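Local structure of regulator of nonsense transcripts 2 (4CEM) at residues Asp37-Glu42 and Arg116-Ala121; Lys63-Gln68 and Ala91-Ala96; Glu184-Val189 and Lys241-Ser246. The protein takes part in nonsense-mediated mRNA decay as the factor UPF2, of which this chain carries the first of three MIF4G domains. One frame throughout, in Å; residues are numbered along the deposited sequence.

Contact 1 (Asp37-Glu42 and Arg116-Ala121); sequences DSRPEE and RYADFA
R39 and R116 bring their CA atoms to 5.3 Å, the nearest backbone approach between the irregular segment D37-E42 and R116-A121, which runs from the last residue of helix 103-116 into a turn. Y117 is the first residue to leave helical geometry there, and a type I beta turn from Y117 to F120, closed by F120 N to Y117 O (3.2 Å), leads on into helix 120-137. No hydrogen bond joins the two segments; R39 instead lies along the turn. With CG anti to its carbonyl carbon (chi1 -65°) and the chain extended to NE, its CD passes 3.5 Å from R116 O. One face of the guanidinium rests on A118, whose CA stands 3.6 Å above the centre of the plane; a residue as small as alanine allows this closeness. NH2 hydrogen-bonds to H114 O near the helix end. P40 adds a rigid apolar ring, its CD 3.8 Å from R116 O. Were R39 an alanine, H114 O would probably lose this donor and the backbone at A118 its cover. Behind the turn, R116 and Y117 pack on F77 of helix 70-79, Y117 OH bonds to L82 N, and F120 reaches V90 of helix 86-95.

Contact 2 (Lys63-Gln68 and Ala91-Ala96); sequences KTITEQ and ASIVEA
S92 OG, which lies against the side chain of K63, is gripped by hydrogen bonds to two backbone carbonyls outside these segments: V59 O in helix 52-61 and, weakly, E88 O one turn earlier in its own helix. Serine suits the place because its hydroxyl, set beside the backbone N (chi1 -63°), can bend back to its own helix and still reach across to helix 52-61. A serine has one hydroxyl proton to give, so the two carbonyls probably share it unequally.

Over this buried hydroxyl runs the aliphatic part of K63. Its CG comes 3.4 Å from S92 OG and its CE 3.6 Å from the same oxygen, a lengthwise contact that a long, flexible side chain can make while its ammonium stays at the exposed surface. K63 and E95 lie side by side and point the same way; K63 NZ is 4.6 Å from E95 OE1, too far for a salt bridge, though the opposite charges are likely to attract. Helix 86-95 finishes here with A96 N bonded to S92 O (2.9 Å). A96 is the first residue to depart from helical angles, and its CA lies 4.5 Å from that of K63, an approach that the small methyl group permits.

Deeper in, I65 meets I93, CD1 to CG1 at 4.3 Å. Both are beta-branched and buried, and both also pack on helix 103-116, I65 on C105 and L109, I93 on C110. Beyond them E67 N bonds to D102 OD1, tying the loop to the start of that helix. The MIF4G domain is an all-helical fold of packed helices joined by loops, and here the loop after helix 52-61 lies against the end of helix 86-95.

Contact 3 (Glu184-Val189 and Lys241-Ser246); sequences ESHTHV and KEYFTS
H186 meets S246 through a hydrogen bond between NE2 and OG, with OG near the plane of the imidazole at its edge. The modelled separation is very short, so its exact length is doubtful. Histidine serves well here because its two ring nitrogens lie on different edges and can be used in different directions. The same ring turns an edge to the face of Y243 in a T-shaped stack, centroids 5.5 Å apart and planes at 80°. Within it, H186 CD2 lies 3.9 Å from Y243 CZ. The tyrosine reaches the loop because its CG stands anti to the backbone N (chi1 -176°), which carries the ring out from helix 230-259. Its far end meets V189, whose CG2 lies 3.3 Å from Y243 OH; the two side chains cross at about a right angle, and the branched valine presents a methyl to the phenol.

The segment E184-V189 is the connection between helices 164-181 and 189-204, and helix 230-259 lies against it, so that in this all-helical MIF4G fold a loop between two helices is covered by a third from further along the chain. Y243 also touches I178 and I179 of the first of these helices and L300 of helix 283-303, so its buried ring bridges several helices.

A second shell fixes the first. H186 ND1 donates to E184 O (3.2 Å), the oxygen tilted from the ring plane, and this bond helps to set the rotation of the imidazole. The ring also meets that of H250, the two planes not far from parallel. D182 ties the loop together from just before it: OD2 accepts from the backbone N of H188, the N-cap residue of helix 189-204, and bonds weakly to Y243 OH, while D182 O is a weak partner of S246 OG.

From the N terminus, the chain leaves helix 6-33 and enters contact 1 at D37-E42, whose partner R116-A121 comes only after four further helices and most of a fifth, 103-116. Within that long loop lies contact 2, a shorter closure that brings K63-Q68, after helix 52-61, against the end of helix 86-95. The two touch where F120 CZ packs on I93 CD1 at 3.8 Å, so the start of helix 120-137 meets helix 86-95. Contact 3 follows in series, closing the stretch from E184-V189 to helix 230-259. It lies on the opposite side of the chain's centre from the others, its centre about 30 Å from that of contact 2 and 42 Å from that of contact 1.

Contact 1 (Asp37-Glu42 and Arg116-Ala121)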
loop_
_atom_site.group_PDB
_atom_site.type_symbol
_atom_site.label_atom_id
_atom_site.label_comp_id
_atom_site.label_asym_id
_atom_site.label_seq_id
_atom_site.Cartn_x
_atom_site.Cartn_y
_atom_site.Cartn_z
ATOM N N ASP A 37 -24.188 -0.372 -16.510
ATOM C CA ASP A 37 -25.583 -0.330 -16.924
ATOM C C ASP A 37 -26.208 1.055 -16.792
ATOM O O ASP A 37 -27.256 1.298 -17.380
ATOM C CB ASP A 37 -26.402 -1.363 -16.149
ATOM C CG ASP A 37 -25.838 -2.770 -16.283
ATOM O OD1 ASP A 37 -25.596 -3.211 -17.428
ATOM O OD2 ASP A 37 -25.629 -3.425 -15.238
ATOM N N SER A 38 -25.580 1.960 -16.039
ATOM C CA SER A 38 -26.121 3.310 -15.882
ATOM C C SER A 38 -25.079 4.441 -15.980
ATOM O O SER A 38 -25.066 5.354 -15.155
ATOM C CB SER A 38 -26.896 3.412 -14.564
ATOM O OG SER A 38 -26.023 3.624 -13.473
ATOM N N ARG A 39 -24.222 4.390 -16.997
ATOM C CA ARG A 39 -23.450 5.564 -17.377
ATOM C C ARG A 39 -24.383 6.513 -18.130
ATOM O O ARG A 39 -25.349 6.061 -18.749
ATOM C CB ARG A 39 -22.241 5.178 -18.233
ATOM C CG ARG A 39 -21.236 4.330 -17.477
ATOM C CD ARG A 39 -19.842 4.460 -18.040
ATOM N NE ARG A 39 -18.816 3.868 -17.173
ATOM C CZ ARG A 39 -18.407 2.596 -17.210
ATOM N NH1 ARG A 39 -18.951 1.718 -18.054
ATOM N NH2 ARG A 39 -17.439 2.193 -16.390
ATOM N N PRO A 40 -24.120 7.829 -18.069
ATOM C CA PRO A 40 -25.012 8.767 -18.762
ATOM C C PRO A 40 -24.827 8.726 -20.280
ATOM O O PRO A 40 -23.883 8.111 -20.767
ATOM C CB PRO A 40 -24.600 10.138 -18.202
ATOM C CG PRO A 40 -23.641 9.862 -17.080
ATOM C CD PRO A 40 -23.033 8.531 -17.373
ATOM N N GLU A 41 -25.714 9.387 -21.017
ATOM C CA GLU A 41 -25.673 9.340 -22.484
ATOM C C GLU A 41 -25.366 10.691 -23.129
ATOM O O GLU A 41 -25.330 11.727 -22.458
ATOM C CB GLU A 41 -26.960 8.743 -23.077
ATOM C CG GLU A 41 -28.073 8.412 -22.090
ATOM C CD GLU A 41 -28.860 7.180 -22.506
ATOM O OE1 GLU A 41 -28.232 6.113 -22.700
ATOM O OE2 GLU A 41 -30.101 7.274 -22.634
ATOM N N GLU A 42 -25.113 10.635 -24.436
ATOM C CA GLU A 42 -24.896 11.802 -25.290
ATOM C C GLU A 42 -25.559 13.074 -24.762
ATOM O O GLU A 42 -24.876 14.063 -24.501
ATOM C CB GLU A 42 -25.393 11.471 -26.713
ATOM C CG GLU A 42 -25.625 12.647 -27.662
ATOM C CD GLU A 42 -24.341 13.331 -28.103
ATOM O OE1 GLU A 42 -23.604 13.853 -27.237
ATOM O OE2 GLU A 42 -24.081 13.360 -29.326
ATOM N N ARG A 116 -18.696 7.421 -14.676
ATOM C CA ARG A 116 -19.177 8.250 -15.774
ATOM C C ARG A 116 -18.649 7.815 -17.146
ATOM O O ARG A 116 -19.391 7.881 -18.120
ATOM C CB ARG A 116 -18.830 9.713 -15.526
ATOM C CG ARG A 116 -19.546 10.666 -16.468
ATOM C CD ARG A 116 -19.520 12.086 -15.938
ATOM N NE ARG A 116 -20.554 12.327 -14.933
ATOM C CZ ARG A 116 -20.771 13.505 -14.348
ATOM N NH1 ARG A 116 -20.026 14.568 -14.653
ATOM N NH2 ARG A 116 -21.740 13.628 -13.450
ATOM N N TYR A 117 -17.393 7.359 -17.201
ATOM C CA TYR A 117 -16.685 7.093 -18.461
ATOM C C TYR A 117 -16.148 5.662 -18.610
ATOM O O TYR A 117 -15.247 5.247 -17.880
ATOM C CB TYR A 117 -15.500 8.049 -18.591
ATOM C CG TYR A 117 -15.861 9.507 -18.434
ATOM C CD1 TYR A 117 -16.404 10.228 -19.494
ATOM C CD2 TYR A 117 -15.638 10.175 -17.239
ATOM C CE1 TYR A 117 -16.724 11.568 -19.361
ATOM C CE2 TYR A 117 -15.957 11.516 -17.102
ATOM C CZ TYR A 117 -16.499 12.202 -18.166
ATOM O OH TYR A 117 -16.819 13.523 -18.033
ATOM N N ALA A 118 -16.672 4.939 -19.599
ATOM C CA ALA A 118 -16.219 3.581 -19.920
ATOM C C ALA A 118 -14.728 3.470 -20.237
ATOM O O ALA A 118 -14.120 2.445 -19.957
ATOM C CB ALA A 118 -17.040 3.013 -21.069
ATOM N N ASP A 119 -14.133 4.518 -20.798
ATOM C CA ASP A 119 -12.709 4.496 -21.168
ATOM C C ASP A 119 -11.747 4.581 -19.998
ATOM O O ASP A 119 -10.546 4.366 -20.176
ATOM C CB ASP A 119 -12.371 5.665 -22.101
ATOM C CG ASP A 119 -13.009 5.534 -23.450
ATOM O OD1 ASP A 119 -13.670 4.506 -23.697
ATOM O OD2 ASP A 119 -12.857 6.470 -24.266
ATOM N N PHE A 120 -12.248 4.914 -18.815
ATOM C CA PHE A 120 -11.363 5.226 -17.701
ATOM C C PHE A 120 -10.551 4.034 -17.214
ATOM O O PHE A 120 -9.325 4.095 -17.179
ATOM C CB PHE A 120 -12.149 5.824 -16.534
ATOM C CG PHE A 120 -11.272 6.328 -15.420
ATOM C CD1 PHE A 120 -10.471 7.451 -15.608
ATOM C CD2 PHE A 120 -11.234 5.681 -14.195
ATOM C CE1 PHE A 120 -9.654 7.921 -14.596
ATOM C CE2 PHE A 120 -10.416 6.148 -13.179
ATOM C CZ PHE A 120 -9.626 7.268 -13.378
ATOM N N ALA A 121 -11.234 2.957 -16.836
ATOM C CA ALA A 121 -10.566 1.816 -16.189
ATOM C C ALA A 121 -9.469 1.205 -17.060
ATOM O O ALA A 121 -8.351 1.013 -16.581
ATOM C CB ALA A 121 -11.574 0.751 -15.765
#

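Contact 2 (Lys63-Gln68 and Ala91-Ala96)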
loop_
_atom_site.group_PDB
_atom_site.type_symbol
_atom_site.label_atom_id
_atom_site.label_comp_id
_atom_site.label_asym_id
_atom_site.label_seq_id
_atom_site.Cartn_x
_atom_site.Cartn_y
_atom_site.Cartn_z
ATOM N N LYS A 63 -3.049 16.457 -10.628
ATOM C CA LYS A 63 -1.670 16.071 -10.333
ATOM C C LYS A 63 -1.331 16.217 -8.865
ATOM O O LYS A 63 -0.398 15.588 -8.398
ATOM C CB LYS A 63 -0.686 16.864 -11.195
ATOM C CG LYS A 63 -0.805 16.508 -12.668
ATOM C CD LYS A 63 0.258 17.164 -13.536
ATOM C CE LYS A 63 0.508 16.331 -14.794
ATOM N NZ LYS A 63 0.756 17.170 -15.997
ATOM N N THR A 64 -2.102 17.019 -8.135
ATOM C CA THR A 64 -1.876 17.247 -6.707
ATOM C C THR A 64 -3.151 16.971 -5.908
ATOM O O THR A 64 -3.676 17.851 -5.218
ATOM C CB THR A 64 -1.442 18.704 -6.469
ATOM O OG1 THR A 64 -2.425 19.592 -7.026
ATOM C CG2 THR A 64 -0.087 18.973 -7.119
ATOM N N ILE A 65 -3.664 15.749 -6.016
ATOM C CA ILE A 65 -4.915 15.399 -5.357
ATOM C C ILE A 65 -4.711 15.397 -3.853
ATOM O O ILE A 65 -3.739 14.859 -3.352
ATOM C CB ILE A 65 -5.453 14.029 -5.808
ATOM C CG1 ILE A 65 -5.920 14.105 -7.260
ATOM C CG2 ILE A 65 -6.612 13.589 -4.918
ATOM C CD1 ILE A 65 -6.244 12.754 -7.870
ATOM N N THR A 66 -5.657 15.991 -3.146
ATOM C CA THR A 66 -5.533 16.230 -1.723
ATOM C C THR A 66 -6.882 16.088 -1.039
ATOM O O THR A 66 -7.896 16.474 -1.600
ATOM C CB THR A 66 -4.964 17.629 -1.513
ATOM O OG1 THR A 66 -3.541 17.529 -1.471
ATOM C CG2 THR A 66 -5.474 18.256 -0.246
ATOM N N GLU A 67 -6.881 15.532 0.172
ATOM C CA GLU A 67 -8.117 15.236 0.895
ATOM C C GLU A 67 -9.002 16.463 1.025
ATOM O O GLU A 67 -10.206 16.381 0.839
ATOM C CB GLU A 67 -7.823 14.643 2.282
ATOM C CG GLU A 67 -9.061 14.321 3.134
ATOM C CD GLU A 67 -10.198 13.633 2.370
ATOM O OE1 GLU A 67 -9.968 12.625 1.662
ATOM O OE2 GLU A 67 -11.350 14.100 2.474
ATOM N N GLN A 68 -8.407 17.610 1.311
ATOM C CA GLN A 68 -9.201 18.824 1.505
ATOM C C GLN A 68 -9.714 19.415 0.178
ATOM O O GLN A 68 -10.341 20.478 0.173
ATOM C CB GLN A 68 -8.457 19.874 2.362
ATOM C CG GLN A 68 -6.935 19.900 2.255
ATOM C CD GLN A 68 -6.250 18.791 3.052
ATOM O OE1 GLN A 68 -5.395 18.066 2.528
ATOM N NE2 GLN A 68 -6.627 18.651 4.325
ATOM N N ALA A 91 -3.118 10.076 -16.664
ATOM C CA ALA A 91 -1.684 10.339 -16.497
ATOM C C ALA A 91 -1.394 11.189 -15.259
ATOM O O ALA A 91 -0.477 10.885 -14.501
ATOM C CB ALA A 91 -1.117 11.003 -17.744
ATOM N N SER A 92 -2.171 12.253 -15.060
ATOM C CA SER A 92 -2.056 13.080 -13.851
ATOM C C SER A 92 -2.237 12.234 -12.588
ATOM O O SER A 92 -1.442 12.305 -11.660
ATOM C CB SER A 92 -3.098 14.199 -13.868
ATOM O OG SER A 92 -2.890 15.078 -14.959
ATOM N N ILE A 93 -3.283 11.416 -12.579
ATOM C CA ILE A 93 -3.602 10.544 -11.443
ATOM C C ILE A 93 -2.461 9.570 -11.124
ATOM O O ILE A 93 -2.106 9.398 -9.963
ATOM C CB ILE A 93 -4.918 9.761 -11.694
ATOM C CG1 ILE A 93 -6.122 10.710 -11.662
ATOM C CG2 ILE A 93 -5.101 8.648 -10.674
ATOM C CD1 ILE A 93 -7.385 10.122 -12.244
ATOM N N VAL A 94 -1.879 8.942 -12.138
ATOM C CA VAL A 94 -0.803 7.981 -11.889
ATOM C C VAL A 94 0.492 8.646 -11.399
ATOM O O VAL A 94 1.192 8.095 -10.550
ATOM C CB VAL A 94 -0.508 7.119 -13.130
ATOM C CG1 VAL A 94 0.677 6.199 -12.870
ATOM C CG2 VAL A 94 -1.740 6.313 -13.513
ATOM N N GLU A 95 0.799 9.832 -11.913
ATOM C CA GLU A 95 2.034 10.535 -11.541
ATOM C C GLU A 95 1.919 11.279 -10.206
ATOM O O GLU A 95 2.902 11.414 -9.491
ATOM C CB GLU A 95 2.435 11.516 -12.645
ATOM C CG GLU A 95 2.817 10.840 -13.964
ATOM C CD GLU A 95 2.526 11.688 -15.205
ATOM O OE1 GLU A 95 1.977 12.814 -15.071
ATOM O OE2 GLU A 95 2.840 11.215 -16.325
ATOM N N ALA A 96 0.724 11.764 -9.884
ATOM C CA ALA A 96 0.500 12.535 -8.662
ATOM C C ALA A 96 1.138 11.891 -7.426
ATOM O O ALA A 96 1.048 10.684 -7.226
ATOM C CB ALA A 96 -0.990 12.723 -8.434
#

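Contact 3 (Glu184-Val189 and Lys241-Ser246)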
loop_
_atom_site.group_PDB
_atom_site.type_symbol
_atom_site.label_atom_id
_atom_site.label_comp_id
_atom_site.label_asym_id
_atom_site.label_seq_id
_atom_site.Cartn_x
_atom_site.Cartn_y
_atom_site.Cartn_z
ATOM N N GLU A 184 18.592 -10.215 0.302
ATOM C CA GLU A 184 19.688 -9.854 1.204
ATOM C C GLU A 184 19.400 -8.475 1.799
ATOM O O GLU A 184 19.211 -8.335 3.011
ATOM C CB GLU A 184 21.036 -9.858 0.462
ATOM C CG GLU A 184 21.813 -11.173 0.533
ATOM C CD GLU A 184 21.155 -12.319 -0.222
ATOM O OE1 GLU A 184 20.618 -12.090 -1.328
ATOM O OE2 GLU A 184 21.187 -13.459 0.287
ATOM N N SER A 185 19.368 -7.462 0.935
ATOM C CA SER A 185 18.993 -6.111 1.336
ATOM C C SER A 185 17.480 -6.037 1.390
ATOM O O SER A 185 16.809 -6.206 0.371
ATOM C CB SER A 185 19.510 -5.070 0.335
ATOM O OG SER A 185 20.926 -5.023 0.304
ATOM N N HIS A 186 16.938 -5.791 2.576
ATOM C CA HIS A 186 15.499 -5.653 2.723
ATOM C C HIS A 186 15.136 -4.203 2.740
ATOM O O HIS A 186 14.880 -3.619 3.791
ATOM C CB HIS A 186 15.018 -6.414 3.946
ATOM C CG HIS A 186 14.994 -7.905 3.733
ATOM N ND1 HIS A 186 16.093 -8.669 3.847
ATOM C CD2 HIS A 186 13.961 -8.755 3.347
ATOM C CE1 HIS A 186 15.774 -9.948 3.576
ATOM N NE2 HIS A 186 14.470 -9.997 3.271
ATOM N N THR A 187 15.130 -3.616 1.545
ATOM C CA THR A 187 14.950 -2.178 1.352
ATOM C C THR A 187 13.485 -1.772 1.172
ATOM O O THR A 187 13.123 -0.622 1.406
ATOM C CB THR A 187 15.764 -1.698 0.132
ATOM O OG1 THR A 187 15.737 -2.704 -0.889
ATOM C CG2 THR A 187 17.207 -1.440 0.526
ATOM N N HIS A 188 12.643 -2.716 0.767
ATOM C CA HIS A 188 11.224 -2.442 0.548
ATOM C C HIS A 188 10.351 -2.838 1.724
ATOM O O HIS A 188 9.136 -2.933 1.579
ATOM C CB HIS A 188 10.738 -3.164 -0.719
ATOM C CG HIS A 188 11.493 -2.785 -1.984
ATOM N ND1 HIS A 188 12.516 -3.515 -2.465
ATOM C CD2 HIS A 188 11.313 -1.727 -2.877
ATOM C CE1 HIS A 188 12.976 -2.948 -3.597
ATOM N NE2 HIS A 188 12.240 -1.854 -3.846
ATOM N N VAL A 189 10.937 -3.049 2.903
ATOM C CA VAL A 189 10.179 -3.596 4.038
ATOM C C VAL A 189 8.968 -2.741 4.370
ATOM O O VAL A 189 7.851 -3.257 4.492
ATOM C CB VAL A 189 11.027 -3.730 5.314
ATOM C CG1 VAL A 189 10.215 -4.392 6.413
ATOM C CG2 VAL A 189 12.272 -4.543 5.034
ATOM N N LYS A 241 4.520 -14.503 3.381
ATOM C CA LYS A 241 5.215 -15.411 4.310
ATOM C C LYS A 241 6.628 -15.693 3.845
ATOM O O LYS A 241 7.572 -15.698 4.633
ATOM C CB LYS A 241 4.450 -16.731 4.480
ATOM C CG LYS A 241 3.625 -16.790 5.761
ATOM C CD LYS A 241 2.236 -17.382 5.551
ATOM C CE LYS A 241 1.389 -17.264 6.812
ATOM N NZ LYS A 241 -0.033 -17.618 6.551
ATOM N N GLU A 242 6.753 -15.927 2.547
ATOM C CA GLU A 242 8.033 -16.145 1.904
ATOM C C GLU A 242 8.937 -14.923 2.068
ATOM O O GLU A 242 10.129 -15.062 2.340
ATOM C CB GLU A 242 7.790 -16.440 0.434
ATOM C CG GLU A 242 8.969 -16.996 -0.319
ATOM C CD GLU A 242 8.672 -17.051 -1.799
ATOM O OE1 GLU A 242 7.530 -17.419 -2.155
ATOM O OE2 GLU A 242 9.566 -16.710 -2.600
ATOM N N TYR A 243 8.371 -13.730 1.908
ATOM C CA TYR A 243 9.105 -12.498 2.197
ATOM C C TYR A 243 9.483 -12.466 3.665
ATOM O O TYR A 243 10.623 -12.180 4.018
ATOM C CB TYR A 243 8.265 -11.264 1.882
ATOM C CG TYR A 243 9.008 -9.960 2.074
ATOM C CD1 TYR A 243 9.721 -9.383 1.025
ATOM C CD2 TYR A 243 8.991 -9.297 3.294
ATOM C CE1 TYR A 243 10.400 -8.187 1.189
ATOM C CE2 TYR A 243 9.663 -8.097 3.471
ATOM C CZ TYR A 243 10.368 -7.544 2.417
ATOM O OH TYR A 243 11.044 -6.353 2.583
ATOM N N PHE A 244 8.505 -12.752 4.516
ATOM C CA PHE A 244 8.718 -12.740 5.948
ATOM C C PHE A 244 9.817 -13.715 6.352
ATOM O O PHE A 244 10.644 -13.406 7.215
ATOM C CB PHE A 244 7.432 -13.087 6.692
ATOM C CG PHE A 244 7.624 -13.207 8.166
ATOM C CD1 PHE A 244 7.820 -12.073 8.936
ATOM C CD2 PHE A 244 7.656 -14.451 8.781
ATOM C CE1 PHE A 244 8.019 -12.172 10.306
ATOM C CE2 PHE A 244 7.856 -14.557 10.148
ATOM C CZ PHE A 244 8.039 -13.413 10.914
ATOM N N THR A 245 9.800 -14.897 5.743
ATOM C CA THR A 245 10.871 -15.878 5.915
ATOM C C THR A 245 12.242 -15.271 5.570
ATOM O O THR A 245 13.173 -15.274 6.385
ATOM C CB THR A 245 10.620 -17.099 5.021
ATOM O OG1 THR A 245 9.453 -17.785 5.487
ATOM C CG2 THR A 245 11.820 -18.039 5.030
ATOM N N SER A 246 12.342 -14.743 4.356
ATOM C CA SER A 246 13.536 -14.050 3.909
ATOM C C SER A 246 13.969 -12.979 4.916
ATOM O O SER A 246 15.144 -12.877 5.248
ATOM C CB SER A 246 13.289 -13.434 2.526
ATOM O OG SER A 246 14.063 -12.270 2.344
#